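DNA polymerase III subunit beta (Caulobacter crescentus, PDB 5WCE) probably encircles DNA as a ring-shaped head-to-tail homodimer that tethers DNA polymerases and other proteins to it and makes them processive. Local coordinates at residues N39-A44 with P71-A76; G46-F51 with I61-A66. All coordinates share one frame; numbering follows the deposited sequence. Where two conformers were deposited one is given.

Interaction 1: N39-A44 with P71-A76; sequences NILLSA and PGQITA
Residues Ile40 to Ala44 and Gly72 to Ala76 form an antiparallel beta-strand pair at the outer edge, within the chain, of a sheet shared by the N-terminal and central domains. In the ring fold of this family such sheets form the outside and helices, probably including 14-25 here, line the DNA hole. Three hydrogen-bonded pairs, Ile40 with Ala76, Leu42 with Ile74 and Ala44 with Gly72, join the backbones; Leu42 N to Ile74 O is 2.8 Å. At Gly72's backbone angles a CB would press against the preceding carbonyl. Asn39 ND2 gives Thr75 OG1 an almost straight bond of 3.1 Å (176° at the hydrogen), with the oxygen in the amide plane. Asn39 CG lies 3.4 Å from Ala76 C. Thr75 OG1 also bonds Leu119 O. An alanine in place of Asn39 would probably cost Thr75 OG1 this donor and Ala76 its amide neighbour. With chi1 of Thr75 at 79°, CG2 is anti to the carbonyl carbon and meets Leu41 CD1 at 3.9 Å. On the other face, Leu42 CB packs on Ile74 CG1 at 4.1 Å, and Ile40 touches helix 14-25. Back on the Thr75 face, Ser43 OG makes a weak bond of 3.5 Å to Gln73 OE1.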
ATOM      1  N   ASN A  39      15.959   3.638  20.318  1.00 21.29           N
ATOM      2  CA  ASN A  39      15.413   4.504  21.346  1.00 19.85           C
ATOM      3  C   ASN A  39      15.399   5.977  21.015  1.00 19.26           C
ATOM      4  O   ASN A  39      16.178   6.475  20.134  1.00 17.74           O
ATOM      5  CB  ASN A  39      16.121   4.273  22.689  1.00 19.87           C
ATOM      6  CG  ASN A  39      15.703   2.960  23.342  1.00 19.98           C
ATOM      7  OD1 ASN A  39      15.034   2.155  22.723  1.00 19.47           O
ATOM      8  ND2 ASN A  39      16.112   2.742  24.602  1.00 19.85           N
ATOM      9  N   ILE A  40      14.511   6.685  21.721  1.00 19.23           N
ATOM     10  CA  ILE A  40      14.508   8.142  21.747  1.00 19.77           C
ATOM     11  C   ILE A  40      15.168   8.593  23.037  1.00 19.68           C
ATOM     12  O   ILE A  40      14.889   8.058  24.103  1.00 19.18           O
ATOM     13  CB  ILE A  40      13.080   8.742  21.611  1.00 21.12           C
ATOM     14  CG1 ILE A  40      12.575   8.588  20.194  1.00 22.13           C
ATOM     15  CG2 ILE A  40      13.031  10.237  21.958  1.00 21.47           C
ATOM     16  CD1 ILE A  40      11.061   8.784  19.998  1.00 23.08           C
ATOM     17  N   LEU A  41      16.063   9.562  22.936  1.00 18.72           N
ATOM     18  CA  LEU A  41      16.587  10.304  24.089  1.00 19.77           C
ATOM     19  C   LEU A  41      15.580  11.385  24.494  1.00 19.36           C
ATOM     20  O   LEU A  41      15.262  12.304  23.703  1.00 19.00           O
ATOM     21  CB  LEU A  41      17.921  10.962  23.724  1.00 21.03           C
ATOM     22  CG  LEU A  41      18.531  11.869  24.820  1.00 22.22           C
ATOM     23  CD1 LEU A  41      18.901  11.065  26.055  1.00 23.27           C
ATOM     24  CD2 LEU A  41      19.716  12.599  24.215  1.00 23.20           C
ATOM     25  N   LEU A  42      15.041  11.258  25.718  1.00 20.40           N
ATOM     26  CA  LEU A  42      14.077  12.171  26.300  1.00 21.14           C
ATOM     27  C   LEU A  42      14.867  13.021  27.308  1.00 22.04           C
ATOM     28  O   LEU A  42      15.528  12.483  28.181  1.00 21.22           O
ATOM     29  CB  LEU A  42      12.952  11.416  26.991  1.00 22.21           C
ATOM     30  CG  LEU A  42      12.079  10.547  26.084  1.00 23.31           C
ATOM     31  CD1 LEU A  42      11.114   9.747  26.962  1.00 24.59           C
ATOM     32  CD2 LEU A  42      11.271  11.373  25.115  1.00 23.44           C
ATOM     33  N   SER A  43      14.819  14.331  27.151  1.00 22.29           N
ATOM     34  CA  SER A  43      15.564  15.186  28.037  1.00 24.79           C
ATOM     35  C   SER A  43      14.629  16.290  28.561  1.00 24.26           C
ATOM     36  O   SER A  43      14.191  17.160  27.799  1.00 23.28           O
ATOM     37  CB  SER A  43      16.794  15.705  27.278  1.00 26.09           C
ATOM     38  OG  SER A  43      17.480  16.637  28.102  1.00 31.84           O
ATOM     39  N   ALA A  44      14.291  16.231  29.856  1.00 23.50           N
ATOM     40  CA  ALA A  44      13.355  17.177  30.452  1.00 24.05           C
ATOM     41  C   ALA A  44      14.097  18.233  31.276  1.00 25.65           C
ATOM     42  O   ALA A  44      14.880  17.884  32.163  1.00 25.07           O
ATOM     43  CB  ALA A  44      12.365  16.469  31.341  1.00 24.02           C
ATOM     44  N   PRO A  71      13.583  17.390  36.510  1.00 28.34           N
ATOM     45  CA  PRO A  71      14.310  17.280  35.259  1.00 27.23           C
ATOM     46  C   PRO A  71      15.151  16.035  35.202  1.00 27.36           C
ATOM     47  O   PRO A  71      15.506  15.451  36.245  1.00 27.35           O
ATOM     48  CB  PRO A  71      15.232  18.518  35.270  1.00 28.32           C
ATOM     49  CG  PRO A  71      15.454  18.805  36.738  1.00 28.95           C
ATOM     50  CD  PRO A  71      14.259  18.286  37.492  1.00 28.70           C
ATOM     51  N   GLY A  72      15.471  15.604  33.996  1.00 26.59           N
ATOM     52  CA  GLY A  72      16.349  14.472  33.817  1.00 27.92           C
ATOM     53  C   GLY A  72      16.290  13.963  32.401  1.00 28.58           C
ATOM     54  O   GLY A  72      15.569  14.539  31.566  1.00 29.23           O
ATOM     55  N   GLN A  73      17.043  12.894  32.159  1.00 29.82           N
ATOM     56  CA  GLN A  73      17.220  12.302  30.816  1.00 31.28           C
ATOM     57  C   GLN A  73      17.132  10.798  30.854  1.00 30.39           C
ATOM     58  O   GLN A  73      17.735  10.152  31.719  1.00 30.00           O
ATOM     59  CB  GLN A  73      18.597  12.593  30.229  1.00 33.87           C
ATOM     60  CG  GLN A  73      18.930  14.027  29.929  1.00 36.33           C
ATOM     61  CD  GLN A  73      20.238  14.112  29.169  1.00 38.56           C
ATOM     62  OE1 GLN A  73      20.275  14.559  28.013  1.00 39.87           O
ATOM     63  NE2 GLN A  73      21.321  13.642  29.805  1.00 40.53           N
ATOM     64  N   ILE A  74      16.430  10.223  29.898  1.00 29.08           N
ATOM     65  CA  ILE A  74      16.392   8.777  29.759  1.00 29.22           C
ATOM     66  C   ILE A  74      16.229   8.426  28.296  1.00 26.37           C
ATOM     67  O   ILE A  74      15.923   9.317  27.503  1.00 25.97           O
ATOM     68  CB  ILE A  74      15.187   8.196  30.506  1.00 31.39           C
ATOM     69  CG1 ILE A  74      13.893   8.749  29.898  1.00 31.73           C
ATOM     70  CG2 ILE A  74      15.287   8.420  32.002  1.00 34.76           C
ATOM     71  CD1 ILE A  74      12.637   8.401  30.616  1.00 34.57           C
ATOM     72  N   THR A  75      16.402   7.153  27.955  1.00 24.50           N
ATOM     73  CA  THR A  75      16.092   6.711  26.608  1.00 23.96           C
ATOM     74  C   THR A  75      15.052   5.608  26.660  1.00 22.86           C
ATOM     75  O   THR A  75      15.032   4.781  27.611  1.00 23.00           O
ATOM     76  CB  THR A  75      17.299   6.254  25.755  1.00 24.17           C
ATOM     77  OG1 THR A  75      17.689   4.923  26.106  1.00 25.68           O
ATOM     78  CG2 THR A  75      18.464   7.234  25.932  1.00 25.12           C
ATOM     79  N   ALA A  76      14.186   5.608  25.652  1.00 21.92           N
ATOM     80  CA  ALA A  76      13.087   4.647  25.629  1.00 22.59           C
ATOM     81  C   ALA A  76      12.709   4.298  24.186  1.00 21.79           C
ATOM     82  O   ALA A  76      12.959   5.116  23.281  1.00 20.66           O
ATOM     83  CB  ALA A  76      11.898   5.258  26.388  1.00 22.93           C
TER

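Interaction 2: G46-F51 with I61-A66; sequences GDRLSF and IDEGFA
Arg48 is sandwiched between Phe65 and Glu63 across a beta hairpin, strands 48-54 and 58-65, in the N-terminal half of a sheet shared with the central domain. Its guanidinium lies flat on the Phe65 ring, planes 7° apart and centres 3.8 Å apart. This is a stack and a cation-pi contact, with NH1 over the middle of the ring. Glu63 comes over the opposite face, where its CG sits 3.5 Å from Arg48 CZ. The carboxylate is turned 47° from the guanidinium plane, and OE2 forms a salt bridge with NH2. The modelled separation is implausibly short, so its exact length is doubtful. In the Arg48 chain the bend at chi2 puts CD 3.2 Å from Gly64 O, and the bend at chi3 turns the guanidinium into the slot. In Glu63, CG stands between the backbone N and the carbonyl carbon (chi1 62°), and the chain beyond runs extended to the arginine. Arg48 and Phe65 also touch a crystal neighbour, which may influence their pose.

Behind this group, two backbone bonds join Leu49 N to Gly64 O and Gly64 N to Leu49 O, both 2.9 Å. Phe51 and Asp62 form the next hydrogen-bonded pair. The Asp62 carbonyl O lies at the edge of the Phe51 ring, 3.6 Å from CD1. Phe51 points to the buried face, where Leu17, Ala20 and Leu21 of helix 14-25 meet it. Asp62 OD2 is hydrogen-bonded to His23 ND1 of the same helix, which ties the strand to it. Leu49 CB meets Ala66 CB at 4.3 Å; from strand 9-13, Leu10 touches Leu49 and Ile12 touches Ala66. Beyond the last strand pair, Ala66 N bonds Asp47 O at 3.0 Å, approaching from well above the carbonyl plane.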
ATOM      1  N   GLY A  46      13.432  22.642  32.523  1.00 31.23           N
ATOM      2  CA  GLY A  46      12.698  23.908  32.426  1.00 31.64           C
ATOM      3  C   GLY A  46      11.222  23.681  32.164  1.00 31.20           C
ATOM      4  O   GLY A  46      10.494  23.160  33.013  1.00 30.44           O
ATOM      5  N   ASP A  47      10.798  24.089  30.985  1.00 29.46           N
ATOM      6  CA  ASP A  47       9.433  23.960  30.508  1.00 29.58           C
ATOM      7  C   ASP A  47       9.358  23.132  29.226  1.00 27.56           C
ATOM      8  O   ASP A  47       8.349  23.147  28.542  1.00 26.00           O
ATOM      9  CB  ASP A  47       8.886  25.341  30.216  1.00 31.27           C
ATOM     10  CG  ASP A  47       8.796  26.191  31.494  1.00 33.94           C
ATOM     11  OD1 ASP A  47       8.216  25.745  32.489  1.00 35.04           O
ATOM     12  OD2 ASP A  47       9.375  27.279  31.532  1.00 38.22           O
ATOM     13  N   ARG A  48      10.450  22.447  28.917  1.00 27.62           N
ATOM     14  CA  ARG A  48      10.563  21.668  27.665  1.00 28.06           C
ATOM     15  C   ARG A  48      11.014  20.205  27.870  1.00 26.29           C
ATOM     16  O   ARG A  48      11.940  19.908  28.631  1.00 25.42           O
ATOM     17  CB  ARG A  48      11.524  22.377  26.724  1.00 29.96           C
ATOM     18  CG  ARG A  48      10.934  23.590  26.100  1.00 33.08           C
ATOM     19  CD  ARG A  48       9.951  23.288  24.989  0.60 33.73           C
ATOM     20  NE  ARG A  48      10.070  24.213  23.847  0.60 34.82           N
ATOM     21  CZ  ARG A  48       9.184  24.279  22.846  0.60 35.88           C
ATOM     22  NH1 ARG A  48       8.140  23.483  22.809  0.60 35.83           N
ATOM     23  NH2 ARG A  48       9.366  25.121  21.831  0.60 37.73           N
ATOM     24  N   LEU A  49      10.361  19.324  27.106  1.00 24.64           N
ATOM     25  CA  LEU A  49      10.831  17.985  26.878  1.00 23.51           C
ATOM     26  C   LEU A  49      11.479  17.972  25.484  1.00 22.96           C
ATOM     27  O   LEU A  49      10.811  18.305  24.494  1.00 21.70           O
ATOM     28  CB  LEU A  49       9.659  17.005  26.919  1.00 23.30           C
ATOM     29  CG  LEU A  49       9.970  15.511  26.763  1.00 22.26           C
ATOM     30  CD1 LEU A  49      11.068  15.073  27.698  1.00 22.26           C
ATOM     31  CD2 LEU A  49       8.719  14.696  26.976  1.00 22.67           C
ATOM     32  N   SER A  50      12.763  17.632  25.437  1.00 23.08           N
ATOM     33  CA  SER A  50      13.511  17.464  24.194  1.00 23.10           C
ATOM     34  C   SER A  50      13.544  16.003  23.806  1.00 21.77           C
ATOM     35  O   SER A  50      13.483  15.105  24.664  1.00 20.37           O
ATOM     36  CB  SER A  50      14.928  18.005  24.305  1.00 24.21           C
ATOM     37  OG  SER A  50      14.876  19.400  24.578  1.00 26.61           O
ATOM     38  N   PHE A  51      13.601  15.778  22.485  1.00 21.58           N
ATOM     39  CA  PHE A  51      13.438  14.442  21.890  1.00 21.07           C
ATOM     40  C   PHE A  51      14.539  14.343  20.881  1.00 22.05           C
ATOM     41  O   PHE A  51      14.744  15.343  20.137  1.00 23.70           O
ATOM     42  CB  PHE A  51      12.131  14.329  21.160  1.00 21.31           C
ATOM     43  CG  PHE A  51      10.901  14.447  22.021  1.00 21.02           C
ATOM     44  CD1 PHE A  51      10.390  15.709  22.358  1.00 22.15           C
ATOM     45  CD2 PHE A  51      10.212  13.340  22.379  1.00 20.92           C
ATOM     46  CE1 PHE A  51       9.206  15.829  23.097  1.00 22.48           C
ATOM     47  CE2 PHE A  51       9.030  13.440  23.112  1.00 21.63           C
ATOM     48  CZ  PHE A  51       8.545  14.686  23.482  1.00 22.19           C
ATOM     49  N   ILE A  61      16.036  16.089  16.110  1.00 19.34           N
ATOM     50  CA  ILE A  61      15.706  16.597  17.466  0.60 20.75           C
ATOM     51  C   ILE A  61      14.402  17.366  17.373  1.00 20.83           C
ATOM     52  O   ILE A  61      14.063  17.945  16.298  1.00 21.43           O
ATOM     53  CB  ILE A  61      16.848  17.461  18.068  0.60 21.95           C
ATOM     54  CG1 ILE A  61      18.171  16.666  18.113  0.60 22.58           C
ATOM     55  CG2 ILE A  61      16.563  17.913  19.503  0.60 22.74           C
ATOM     56  CD1 ILE A  61      19.326  17.383  18.792  0.60 23.78           C
ATOM     57  N   ASP A  62      13.641  17.391  18.472  1.00 21.03           N
ATOM     58  CA  ASP A  62      12.444  18.180  18.537  1.00 22.04           C
ATOM     59  C   ASP A  62      12.160  18.510  19.981  1.00 23.76           C
ATOM     60  O   ASP A  62      12.835  17.985  20.901  1.00 24.38           O
ATOM     61  CB  ASP A  62      11.286  17.469  17.822  1.00 22.34           C
ATOM     62  CG  ASP A  62      10.099  18.416  17.431  1.00 23.64           C
ATOM     63  OD1 ASP A  62      10.148  19.649  17.567  1.00 25.96           O
ATOM     64  OD2 ASP A  62       9.054  17.888  17.039  1.00 26.07           O
ATOM     65  N   GLU A  63      11.300  19.484  20.202  1.00 25.45           N
ATOM     66  CA  GLU A  63      10.992  19.912  21.560  1.00 27.54           C
ATOM     67  C   GLU A  63       9.509  20.171  21.679  1.00 26.04           C
ATOM     68  O   GLU A  63       8.866  20.572  20.721  1.00 25.57           O
ATOM     69  CB  GLU A  63      11.821  21.119  21.998  1.00 32.39           C
ATOM     70  CG  GLU A  63      11.616  22.363  21.181  1.00 38.85           C
ATOM     71  CD  GLU A  63      12.243  23.630  21.771  1.00 42.71           C
ATOM     72  OE1 GLU A  63      13.183  23.565  22.611  1.00 46.78           O
ATOM     73  OE2 GLU A  63      11.721  24.712  21.425  1.00 49.45           O
ATOM     74  N   GLY A  64       8.966  19.883  22.847  1.00 24.43           N
ATOM     75  CA  GLY A  64       7.584  20.237  23.163  1.00 24.77           C
ATOM     76  C   GLY A  64       7.487  20.848  24.539  1.00 25.07           C
ATOM     77  O   GLY A  64       8.326  20.572  25.391  1.00 25.09           O
ATOM     78  N   PHE A  65       6.446  21.656  24.766  1.00 25.48           N
ATOM     79  CA  PHE A  65       6.194  22.221  26.102  1.00 26.21           C
ATOM     80  C   PHE A  65       5.689  21.118  27.014  1.00 25.77           C
ATOM     81  O   PHE A  65       4.927  20.244  26.554  1.00 24.95           O
ATOM     82  CB  PHE A  65       5.167  23.327  26.010  1.00 27.72           C
ATOM     83  CG  PHE A  65       5.651  24.522  25.235  1.00 28.88           C
ATOM     84  CD1 PHE A  65       6.768  25.254  25.691  1.00 29.72           C
ATOM     85  CD2 PHE A  65       5.017  24.893  24.068  1.00 29.51           C
ATOM     86  CE1 PHE A  65       7.215  26.365  24.965  1.00 31.06           C
ATOM     87  CE2 PHE A  65       5.478  25.996  23.333  1.00 31.48           C
ATOM     88  CZ  PHE A  65       6.574  26.710  23.792  1.00 31.05           C
ATOM     89  N   ALA A  66       6.144  21.147  28.261  1.00 25.50           N
ATOM     90  CA  ALA A  66       5.719  20.180  29.267  1.00 26.41           C
ATOM     91  C   ALA A  66       5.843  20.803  30.647  1.00 28.13           C
ATOM     92  O   ALA A  66       6.647  21.730  30.855  1.00 29.35           O
ATOM     93  CB  ALA A  66       6.576  18.943  29.209  1.00 25.46           C
TER

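Interactions 1 and 2 lie side by side in the N-terminal half of one antiparallel sheet, with centres about 10 Å apart. The strand order is 72-77, 39-45, 48-54, 58-65. Along the chain, both segments of interaction 2 fall between those of interaction 1. Strands 39-45 and 48-54 are consecutive and adjacent, and Ser43 O to Ser50 N (2.8 Å) is a probable hydrogen bond between the two contacts. Leu42 CD2 packs on Phe51 CD2 at 3.5 Å. Both contacts send side chains to helix 14-25. Beyond 58-65 the sheet continues into strand 243-248 and so carries the N-terminal domain into the central one. Both contacts thus probably belong to the ring's outer wall.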